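Local coordinates for protein purine nucleoside phosphorylase (PDB 2P4S) that cleaves the N-glycosidic bond of inosine, guanosine and their 2'-deoxy forms with phosphate, releasing the purine base and a pentose 1-phosphate for purine salvage, at residues 144-149 with 172-177; 254-259 with 319-324; 264-269 with 357-362. One frame throughout, in Å; residues are numbered along the deposited sequence.

Contact 1: residues 144-149 with 172-177. With DIH (7-[[(3R,4R)-3-(hydroxymethyl)-4-oxidanyl-pyrrolidin-1-ium-1-yl]methyl]-3,5-dihydropyrrolo[3,2-d]pyrimidin-4-one), chain F; PO4 (phosphate ion), chain D.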
loop_
_atom_site.group_PDB
_atom_site.type_symbol
_atom_site.label_atom_id
_atom_site.label_comp_id
_atom_site.label_asym_id
_atom_site.label_seq_id
_atom_site.Cartn_x
_atom_site.Cartn_y
_atom_site.Cartn_z
ATOM N N SER A 144 -15.515 -1.998 19.811
ATOM C CA SER A 144 -15.906 -2.765 18.598
ATOM C C SER A 144 -17.181 -2.202 17.986
ATOM O O SER A 144 -18.192 -2.156 18.649
ATOM C CB SER A 144 -16.104 -4.236 18.968
ATOM O OG SER A 144 -14.869 -4.793 19.350
ATOM N N THR A 145 -17.152 -1.753 16.734
ATOM C CA THR A 145 -18.365 -1.151 16.114
ATOM C C THR A 145 -19.026 -2.127 15.118
ATOM O O THR A 145 -20.083 -1.844 14.563
ATOM C CB THR A 145 -18.086 0.222 15.438
ATOM O OG1 THR A 145 -17.256 0.045 14.278
ATOM C CG2 THR A 145 -17.373 1.248 16.411
ATOM N N VAL A 146 -18.406 -3.295 14.932
ATOM C CA VAL A 146 -18.840 -4.291 13.936
ATOM C C VAL A 146 -19.903 -5.251 14.481
ATOM O O VAL A 146 -19.726 -5.826 15.547
ATOM C CB VAL A 146 -17.587 -4.993 13.257
ATOM C CG1 VAL A 146 -17.998 -6.034 12.222
ATOM C CG2 VAL A 146 -16.772 -3.927 12.577
ATOM N N ALA A 147 -21.019 -5.418 13.760
ATOM C CA ALA A 147 -22.042 -6.377 14.199
ATOM C C ALA A 147 -21.406 -7.734 14.554
ATOM O O ALA A 147 -20.559 -8.226 13.808
ATOM C CB ALA A 147 -23.141 -6.557 13.121
ATOM N N GLY A 148 -21.811 -8.352 15.667
ATOM C CA GLY A 148 -21.258 -9.658 16.041
ATOM C C GLY A 148 -19.939 -9.585 16.786
ATOM O O GLY A 148 -19.444 -10.608 17.265
ATOM N N HIS A 149 -19.337 -8.389 16.885
ATOM C CA HIS A 149 -18.215 -8.183 17.820
ATOM C C HIS A 149 -18.783 -7.598 19.132
ATOM O O HIS A 149 -19.059 -6.406 19.224
ATOM C CB HIS A 149 -17.124 -7.327 17.183
ATOM C CG HIS A 149 -16.397 -8.026 16.065
ATOM N ND1 HIS A 149 -17.020 -8.426 14.899
ATOM C CD2 HIS A 149 -15.123 -8.449 15.966
ATOM C CE1 HIS A 149 -16.165 -9.080 14.139
ATOM N NE2 HIS A 149 -15.002 -9.089 14.754
ATOM N N HIS A 172 -9.015 -2.032 10.936
ATOM C CA HIS A 172 -8.489 -0.833 10.312
ATOM C C HIS A 172 -9.547 -0.019 9.556
ATOM O O HIS A 172 -9.505 1.209 9.581
ATOM C CB HIS A 172 -7.322 -1.234 9.399
ATOM C CG HIS A 172 -6.449 -0.095 8.974
ATOM N ND1 HIS A 172 -5.932 0.833 9.861
ATOM C CD2 HIS A 172 -5.960 0.239 7.758
ATOM C CE1 HIS A 172 -5.173 1.694 9.205
ATOM N NE2 HIS A 172 -5.158 1.343 7.933
ATOM N N TYR A 173 -10.477 -0.702 8.887
ATOM C CA TYR A 173 -11.616 -0.051 8.191
ATOM C C TYR A 173 -12.590 0.717 9.136
ATOM O O TYR A 173 -13.448 1.509 8.671
ATOM C CB TYR A 173 -12.394 -1.049 7.306
ATOM C CG TYR A 173 -13.047 -2.178 8.077
ATOM C CD1 TYR A 173 -14.179 -1.946 8.910
ATOM C CD2 TYR A 173 -12.592 -3.499 7.943
ATOM C CE1 TYR A 173 -14.785 -2.995 9.630
ATOM C CE2 TYR A 173 -13.193 -4.532 8.666
ATOM C CZ TYR A 173 -14.299 -4.274 9.498
ATOM O OH TYR A 173 -14.888 -5.320 10.222
ATOM N N GLU A 174 -12.461 0.478 10.448
ATOM C CA GLU A 174 -13.204 1.270 11.445
ATOM C C GLU A 174 -12.551 2.634 11.621
ATOM O O GLU A 174 -13.110 3.497 12.228
ATOM C CB GLU A 174 -13.342 0.539 12.787
ATOM C CG GLU A 174 -14.206 -0.747 12.726
ATOM C CD GLU A 174 -14.217 -1.576 14.058
ATOM O OE1 GLU A 174 -14.998 -1.237 14.972
ATOM O OE2 GLU A 174 -13.453 -2.560 14.204
ATOM N N GLY A 175 -11.365 2.840 11.073
ATOM C CA GLY A 175 -10.688 4.089 11.307
ATOM C C GLY A 175 -9.585 4.007 12.342
ATOM O O GLY A 175 -8.926 4.992 12.576
ATOM N N TYR A 176 -9.356 2.819 12.921
ATOM C CA TYR A 176 -8.243 2.601 13.872
ATOM C C TYR A 176 -6.930 2.317 13.166
ATOM O O TYR A 176 -6.873 1.411 12.320
ATOM C CB TYR A 176 -8.533 1.446 14.841
ATOM C CG TYR A 176 -9.840 1.561 15.598
ATOM C CD1 TYR A 176 -10.206 2.761 16.264
ATOM C CD2 TYR A 176 -10.729 0.478 15.641
ATOM C CE1 TYR A 176 -11.438 2.848 16.966
ATOM C CE2 TYR A 176 -11.918 0.543 16.334
ATOM C CZ TYR A 176 -12.267 1.729 17.005
ATOM O OH TYR A 176 -13.469 1.772 17.683
ATOM N N PRO A 177 -5.869 3.082 13.497
ATOM C CA PRO A 177 -4.505 2.757 13.013
ATOM C C PRO A 177 -4.143 1.313 13.424
ATOM O O PRO A 177 -4.690 0.812 14.391
ATOM C CB PRO A 177 -3.592 3.765 13.748
ATOM C CG PRO A 177 -4.573 4.938 14.187
ATOM C CD PRO A 177 -5.935 4.310 14.328
HETATM O "O5'" DIH F . -18.128 -9.597 6.916
HETATM C "C5'" DIH F . -17.076 -8.612 6.906
HETATM C "C4'" DIH F . -16.162 -8.948 8.059
HETATM C "C6'" DIH F . -15.683 -10.416 7.993
HETATM C "C3'" DIH F . -14.928 -8.073 8.015
HETATM O "O3'" DIH F . -14.520 -7.812 9.360
HETATM C "C2'" DIH F . -13.878 -8.963 7.377
HETATM N "N1'" DIH F . -14.197 -10.303 7.962
HETATM C C10 DIH F . -13.422 -11.356 7.289
HETATM C C9 DIH F . -13.888 -11.844 5.934
HETATM C C8 DIH F . -14.815 -12.898 5.714
HETATM N N7 DIH F . -14.959 -13.071 4.371
HETATM C C5 DIH F . -14.172 -12.183 3.710
HETATM C C6 DIH F . -13.862 -11.931 2.274
HETATM O O6 DIH F . -14.427 -12.605 1.318
HETATM N N1 DIH F . -12.967 -10.948 2.038
HETATM C C2 DIH F . -12.365 -10.212 3.021
HETATM N N3 DIH F . -12.594 -10.434 4.325
HETATM C C4 DIH F . -13.490 -11.418 4.671
HETATM P P PO4 D . -12.600 -10.728 11.390
HETATM O O1 PO4 D . -12.962 -12.152 11.667
HETATM O O2 PO4 D . -12.511 -9.995 12.729
HETATM O O3 PO4 D . -11.290 -10.567 10.714
HETATM O O4 PO4 D . -13.668 -10.150 10.510
HETATM O O HOH W 1 -16.195 2.865 12.987
HETATM O O HOH W 2 -15.491 -4.149 15.663
#
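E174 OE1 takes two bonds from T145. The backbone N of T145 comes in nearly along the C-O axis of the carboxylate at 2.8 Å, and T145 OG1 donates to the same OE1 from its anti side at 2.7 Å, 24° out of the carboxylate plane. Both donors stand on one face of that plane. With chi1 at 68°, OG1 lies between the backbone N and the carbonyl carbon of T145, which brings hydroxyl and amide to one oxygen. The second carboxylate oxygen, OE2, accepts from the backbone N of H171, a phosphate-binding residue, so E174 ties the 144-149 loop to the phosphate site. Two waters add bridges: water 1 donates to T145 OG1 and E174 O; water 2 accepts from V146 N and gives E174 OE2 a weak bond.

Alongside, V146 CG2 meets the edge of the Y173 ring, 3.7 Å from CE1, the two side chains crossing at about a right angle. Y173 OH donates to O3' of the bound transition-state analogue DADMe-ImmH at 2.7 Å, and H149 NE2 reaches phosphate O2 through a weak 3.3 Å bond. The loop and the 3-10 segment 172-174 thus line the sugar and phosphate ends of the active site. F244 of a second subunit meets the Y173 ring edge-to-face and packs on V146, putting this site at the trimer interface. Segment 144-149 lies in the loop between strands 130-134 and 152-158; 172-177 lies between strand 161-167 and helix 178-191, P177 being the N-cap of that helix.

Contact 2: residues 254-259 with 319-324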
loop_
_atom_site.group_PDB
_atom_site.type_symbol
_atom_site.label_atom_id
_atom_site.label_comp_id
_atom_site.label_asym_id
_atom_site.label_seq_id
_atom_site.Cartn_x
_atom_site.Cartn_y
_atom_site.Cartn_z
ATOM N N LYS A 254 4.815 -26.442 15.374
ATOM C CA LYS A 254 4.385 -27.471 16.304
ATOM C C LYS A 254 2.947 -27.348 16.721
ATOM O O LYS A 254 2.271 -28.370 16.848
ATOM C CB LYS A 254 5.249 -27.473 17.552
ATOM C CG LYS A 254 6.613 -28.096 17.428
ATOM C CD LYS A 254 7.376 -27.728 18.699
ATOM C CE LYS A 254 8.518 -28.678 18.984
ATOM N NZ LYS A 254 9.052 -28.396 20.400
ATOM N N LEU A 255 2.455 -26.130 16.962
ATOM C CA LEU A 255 1.029 -25.970 17.300
ATOM C C LEU A 255 0.135 -26.279 16.115
ATOM O O LEU A 255 -0.935 -26.888 16.278
ATOM C CB LEU A 255 0.720 -24.580 17.858
ATOM C CG LEU A 255 1.284 -24.279 19.264
ATOM C CD1 LEU A 255 1.112 -22.798 19.669
ATOM C CD2 LEU A 255 0.664 -25.251 20.322
ATOM N N ASN A 256 0.565 -25.869 14.919
ATOM C CA ASN A 256 -0.124 -26.253 13.681
ATOM C C ASN A 256 -0.193 -27.782 13.504
ATOM O O ASN A 256 -1.233 -28.306 13.121
ATOM C CB ASN A 256 0.546 -25.619 12.454
ATOM C CG ASN A 256 0.098 -24.181 12.217
ATOM O OD1 ASN A 256 0.392 -23.586 11.169
ATOM N ND2 ASN A 256 -0.619 -23.631 13.154
ATOM N N GLN A 257 0.905 -28.476 13.782
ATOM C CA GLN A 257 0.926 -29.960 13.804
ATOM C C GLN A 257 -0.073 -30.554 14.833
ATOM O O GLN A 257 -0.823 -31.497 14.521
ATOM C CB GLN A 257 2.372 -30.495 14.017
ATOM C CG GLN A 257 2.540 -32.056 13.758
ATOM C CD GLN A 257 2.091 -32.432 12.322
ATOM O OE1 GLN A 257 2.547 -31.805 11.363
ATOM N NE2 GLN A 257 1.154 -33.387 12.184
ATOM N N GLN A 258 -0.130 -29.990 16.045
ATOM C CA GLN A 258 -1.076 -30.505 17.069
ATOM C C GLN A 258 -2.552 -30.319 16.639
ATOM O O GLN A 258 -3.404 -31.205 16.823
ATOM C CB GLN A 258 -0.773 -29.894 18.461
ATOM C CG GLN A 258 -1.680 -30.407 19.606
ATOM C CD GLN A 258 -1.639 -31.954 19.809
ATOM O OE1 GLN A 258 -0.715 -32.632 19.348
ATOM N NE2 GLN A 258 -2.655 -32.501 20.509
ATOM N N ALA A 259 -2.844 -29.163 16.050
ATOM C CA ALA A 259 -4.145 -28.871 15.407
ATOM C C ALA A 259 -4.594 -29.927 14.400
ATOM O O ALA A 259 -5.781 -30.291 14.327
ATOM C CB ALA A 259 -4.087 -27.462 14.740
ATOM N N THR A 319 4.544 -16.694 21.412
ATOM C CA THR A 319 4.285 -17.803 20.481
ATOM C C THR A 319 2.879 -17.640 19.911
ATOM O O THR A 319 1.963 -17.343 20.662
ATOM C CB THR A 319 4.450 -19.180 21.164
ATOM O OG1 THR A 319 5.800 -19.264 21.633
ATOM C CG2 THR A 319 4.198 -20.348 20.190
ATOM N N CYS A 320 2.736 -17.818 18.593
ATOM C CA CYS A 320 1.491 -17.543 17.878
ATOM C C CYS A 320 0.928 -18.758 17.159
ATOM O O CYS A 320 1.680 -19.528 16.541
ATOM C CB CYS A 320 1.699 -16.435 16.839
ATOM S SG CYS A 320 2.234 -14.843 17.517
ATOM N N PHE A 321 -0.397 -18.907 17.274
ATOM C CA PHE A 321 -1.175 -19.890 16.567
ATOM C C PHE A 321 -2.361 -19.087 16.010
ATOM O O PHE A 321 -2.895 -18.204 16.689
ATOM C CB PHE A 321 -1.678 -21.004 17.515
ATOM C CG PHE A 321 -2.619 -21.965 16.851
ATOM C CD1 PHE A 321 -3.984 -21.961 17.164
ATOM C CD2 PHE A 321 -2.154 -22.846 15.841
ATOM C CE1 PHE A 321 -4.879 -22.802 16.508
ATOM C CE2 PHE A 321 -3.040 -23.720 15.168
ATOM C CZ PHE A 321 -4.401 -23.717 15.508
ATOM N N ALA A 322 -2.741 -19.347 14.768
ATOM C CA ALA A 322 -3.872 -18.644 14.172
ATOM C C ALA A 322 -4.598 -19.481 13.131
ATOM O O ALA A 322 -3.979 -20.295 12.455
ATOM C CB ALA A 322 -3.394 -17.317 13.541
ATOM N N PHE A 323 -5.908 -19.275 13.011
ATOM C CA PHE A 323 -6.698 -19.872 11.937
ATOM C C PHE A 323 -7.793 -18.961 11.416
ATOM O O PHE A 323 -8.258 -18.079 12.128
ATOM C CB PHE A 323 -7.301 -21.221 12.333
ATOM C CG PHE A 323 -8.244 -21.169 13.494
ATOM C CD1 PHE A 323 -9.603 -20.944 13.294
ATOM C CD2 PHE A 323 -7.792 -21.408 14.786
ATOM C CE1 PHE A 323 -10.478 -20.942 14.337
ATOM C CE2 PHE A 323 -8.681 -21.400 15.848
ATOM C CZ PHE A 323 -10.029 -21.180 15.615
ATOM N N SER A 324 -8.198 -19.237 10.172
ATOM C CA SER A 324 -9.343 -18.624 9.518
ATOM C C SER A 324 -10.480 -19.660 9.424
ATOM O O SER A 324 -10.271 -20.790 8.929
ATOM C CB SER A 324 -8.972 -18.219 8.085
ATOM O OG SER A 324 -7.973 -17.221 7.998
#
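L255, on helix 253-265, meets strand 319-329 with two parts of its side chain. Its CB lies 3.9 Å from F321 CD2, while CD1 reaches on to T319 CG2 at 4.0 Å and also touches F321 CB. Next along the helix, N256 brings its terminal amide to the CD2-CE2 side of the F321 ring, the amide and ring planes standing 78° apart. One turn on from L255, A259 sets its CB 3.8 Å from F321 CZ, so the ring is touched at CD2 by L255 and near its far end by A259. F321 reaches the helix because its CG is anti to the backbone N (chi1 174°), which carries the phenyl ring out from the strand. Axes of helix and strand pass 8.7 Å apart at an angle of 42°. The ring also packs on I197 and L216 of neighbouring strands, while F359 of helix 353-370 covers A259. This is helix-on-sheet packing in the core of the phosphorylase fold. Its chemistry is mainly apolar: methyl, methylene and phenyl carbons meet at van der Waals distance, so shape and exclusion of water, rather than directed bonds, probably hold helix and strand together here.

Contact 3: residues 264-269 with 357-362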
loop_
_atom_site.group_PDB
_atom_site.type_symbol
_atom_site.label_atom_id
_atom_site.label_comp_id
_atom_site.label_asym_id
_atom_site.label_seq_id
_atom_site.Cartn_x
_atom_site.Cartn_y
_atom_site.Cartn_z
ATOM N N ARG A 264 -8.318 -34.586 13.593
ATOM C CA ARG A 264 -8.755 -35.980 13.448
ATOM C C ARG A 264 -9.442 -36.551 14.733
ATOM O O ARG A 264 -10.438 -37.280 14.623
ATOM C CB ARG A 264 -7.621 -36.899 12.910
ATOM C CG ARG A 264 -8.176 -38.249 12.528
ATOM C CD ARG A 264 -7.279 -39.107 11.702
ATOM N NE ARG A 264 -7.873 -40.425 11.573
ATOM C CZ ARG A 264 -7.180 -41.544 11.401
ATOM N NH1 ARG A 264 -5.832 -41.552 11.350
ATOM N NH2 ARG A 264 -7.852 -42.675 11.292
ATOM N N GLN A 265 -8.930 -36.220 15.926
ATOM C CA GLN A 265 -9.596 -36.619 17.197
ATOM C C GLN A 265 -11.064 -36.202 17.269
ATOM O O GLN A 265 -11.883 -36.950 17.778
ATOM C CB GLN A 265 -8.879 -36.065 18.425
ATOM C CG GLN A 265 -7.442 -36.588 18.633
ATOM C CD GLN A 265 -6.693 -35.741 19.686
ATOM O OE1 GLN A 265 -7.192 -34.680 20.149
ATOM N NE2 GLN A 265 -5.498 -36.208 20.080
ATOM N N ILE A 266 -11.400 -35.020 16.739
ATOM C CA ILE A 266 -12.762 -34.496 16.873
ATOM C C ILE A 266 -13.605 -34.632 15.596
ATOM O O ILE A 266 -14.755 -34.188 15.532
ATOM C CB ILE A 266 -12.778 -33.069 17.492
ATOM C CG1 ILE A 266 -12.146 -32.043 16.523
ATOM C CG2 ILE A 266 -12.064 -33.129 18.855
ATOM C CD1 ILE A 266 -12.212 -30.598 16.992
ATOM N N GLY A 267 -13.044 -35.297 14.601
ATOM C CA GLY A 267 -13.831 -35.669 13.426
ATOM C C GLY A 267 -13.930 -34.607 12.348
ATOM O O GLY A 267 -14.802 -34.695 11.510
ATOM N N ILE A 268 -13.047 -33.608 12.362
ATOM C CA ILE A 268 -13.098 -32.527 11.360
ATOM C C ILE A 268 -11.904 -32.457 10.368
ATOM O O ILE A 268 -11.667 -31.411 9.740
ATOM C CB ILE A 268 -13.279 -31.127 12.022
ATOM C CG1 ILE A 268 -12.055 -30.782 12.902
ATOM C CG2 ILE A 268 -14.684 -31.035 12.723
ATOM C CD1 ILE A 268 -11.941 -29.307 13.257
ATOM N N GLU A 269 -11.164 -33.560 10.229
ATOM C CA GLU A 269 -9.964 -33.576 9.402
ATOM C C GLU A 269 -10.170 -33.158 7.959
ATOM O O GLU A 269 -9.299 -32.489 7.389
ATOM C CB GLU A 269 -9.165 -34.888 9.536
ATOM C CG GLU A 269 -9.845 -36.124 9.052
ATOM C CD GLU A 269 -10.914 -36.713 10.006
ATOM O OE1 GLU A 269 -11.343 -36.117 11.025
ATOM O OE2 GLU A 269 -11.374 -37.809 9.689
ATOM N N GLY A 357 -15.167 -24.438 19.702
ATOM C CA GLY A 357 -14.811 -24.400 21.136
ATOM C C GLY A 357 -13.963 -25.594 21.552
ATOM O O GLY A 357 -12.934 -25.444 22.212
ATOM N N GLU A 358 -14.392 -26.778 21.132
ATOM C CA GLU A 358 -13.644 -28.016 21.367
ATOM C C GLU A 358 -12.241 -27.947 20.771
ATOM O O GLU A 358 -11.253 -28.272 21.440
ATOM C CB GLU A 358 -14.419 -29.193 20.787
ATOM C CG GLU A 358 -13.864 -30.567 21.180
ATOM C CD GLU A 358 -13.811 -30.802 22.713
ATOM O OE1 GLU A 358 -14.814 -30.485 23.418
ATOM O OE2 GLU A 358 -12.762 -31.295 23.211
ATOM N N PHE A 359 -12.162 -27.484 19.520
ATOM C CA PHE A 359 -10.879 -27.299 18.786
ATOM C C PHE A 359 -9.953 -26.354 19.520
ATOM O O PHE A 359 -8.818 -26.696 19.846
ATOM C CB PHE A 359 -11.161 -26.839 17.314
ATOM C CG PHE A 359 -9.911 -26.618 16.466
ATOM C CD1 PHE A 359 -9.220 -27.705 15.898
ATOM C CD2 PHE A 359 -9.440 -25.331 16.229
ATOM C CE1 PHE A 359 -8.081 -27.503 15.100
ATOM C CE2 PHE A 359 -8.299 -25.118 15.406
ATOM C CZ PHE A 359 -7.617 -26.209 14.852
ATOM N N VAL A 360 -10.444 -25.162 19.825
ATOM C CA VAL A 360 -9.611 -24.187 20.535
ATOM C C VAL A 360 -9.199 -24.646 21.959
ATOM O O VAL A 360 -8.067 -24.428 22.411
ATOM C CB VAL A 360 -10.260 -22.779 20.551
ATOM C CG1 VAL A 360 -9.493 -21.815 21.511
ATOM C CG2 VAL A 360 -10.262 -22.207 19.114
ATOM N N SER A 361 -10.145 -25.264 22.639
ATOM C CA SER A 361 -9.953 -25.815 23.975
ATOM C C SER A 361 -8.855 -26.896 24.035
ATOM O O SER A 361 -8.000 -26.897 24.932
ATOM C CB SER A 361 -11.321 -26.348 24.429
ATOM O OG SER A 361 -11.207 -26.933 25.676
ATOM N N ARG A 362 -8.834 -27.783 23.044
ATOM C CA ARG A 362 -7.725 -28.738 22.889
ATOM C C ARG A 362 -6.356 -28.142 22.557
ATOM O O ARG A 362 -5.357 -28.644 23.071
ATOM C CB ARG A 362 -8.110 -29.843 21.931
ATOM C CG ARG A 362 -9.259 -30.617 22.473
ATOM C CD ARG A 362 -9.452 -31.936 21.823
ATOM N NE ARG A 362 -10.670 -32.567 22.349
ATOM C CZ ARG A 362 -10.922 -33.875 22.303
ATOM N NH1 ARG A 362 -10.048 -34.703 21.725
ATOM N NH2 ARG A 362 -12.064 -34.352 22.800
#
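The side chains of I266 and R362 run alongside each other in opposing senses, and the CG2 methyl of I266 settles over one face of the guanidinium, 3.7 Å from CZ and close to the centre of the group. Around the edge of the same group, two acceptors lie in its plane. E358 OE2, one turn earlier on the helix, takes R362 NE at 2.6 Å through its anti lone pair, forming a salt bridge that a weaker bond from NH2 supplements. Q265 OE1 receives NH1 at 3.3 Å; the donor stands 48° out of the carbonyl plane, off the lone pairs, and the amide and guanidinium planes are 59° apart. Acceptors at NE and NH1 hold the guanidinium against rotation, while the methyl fills one face. The E358 carboxylate probably neutralises part of the guanidinium charge.

The other branch of I266 turns toward F359. A chi1 of 67° tucks CG1 over the backbone, flanked by N and C, and sends CD1 to 3.9 Å from F359 CB, near the plane of the phenyl ring at its edge. I268 CD1 approaches F359 CD1 at 4.1 Å. Both isoleucines cross the phenylalanine side chain at about a right angle. Between them lies G267, whose positive phi makes it the C-prime residue of the Schellman motif that ends the helix, in which G267 N bonds to R264 O at 3.3 Å and I268 N to A263 O.

The contact therefore joins the C-terminal end of helix 253-265 and the turn leaving it to the middle of helix 353-370. F359 also packs on A259 and I262 of the first helix and meets F323 of strand 319-329 edge-to-face.

Along the chain, contact 1 closes before contacts 2 and 3 open, and the segments of these two alternate. Contacts 2 and 3 share helix 253-265, their centres about 13 Å apart, and touch directly: F323 CZ lies 3.7 Å from V360 CG2, and the F321 and F359 rings also meet. Together they pack helices 253-265 and 353-370 against each other and against strand 319-329 of the central sheet. Contact 1 sits on the other side of the chain's centre, about 25 Å from contact 2 and about 29 Å from contact 3 between centres. The ligand- and phosphate-binding loops of contact 1 thus lie apart from the helical packing of contacts 2 and 3.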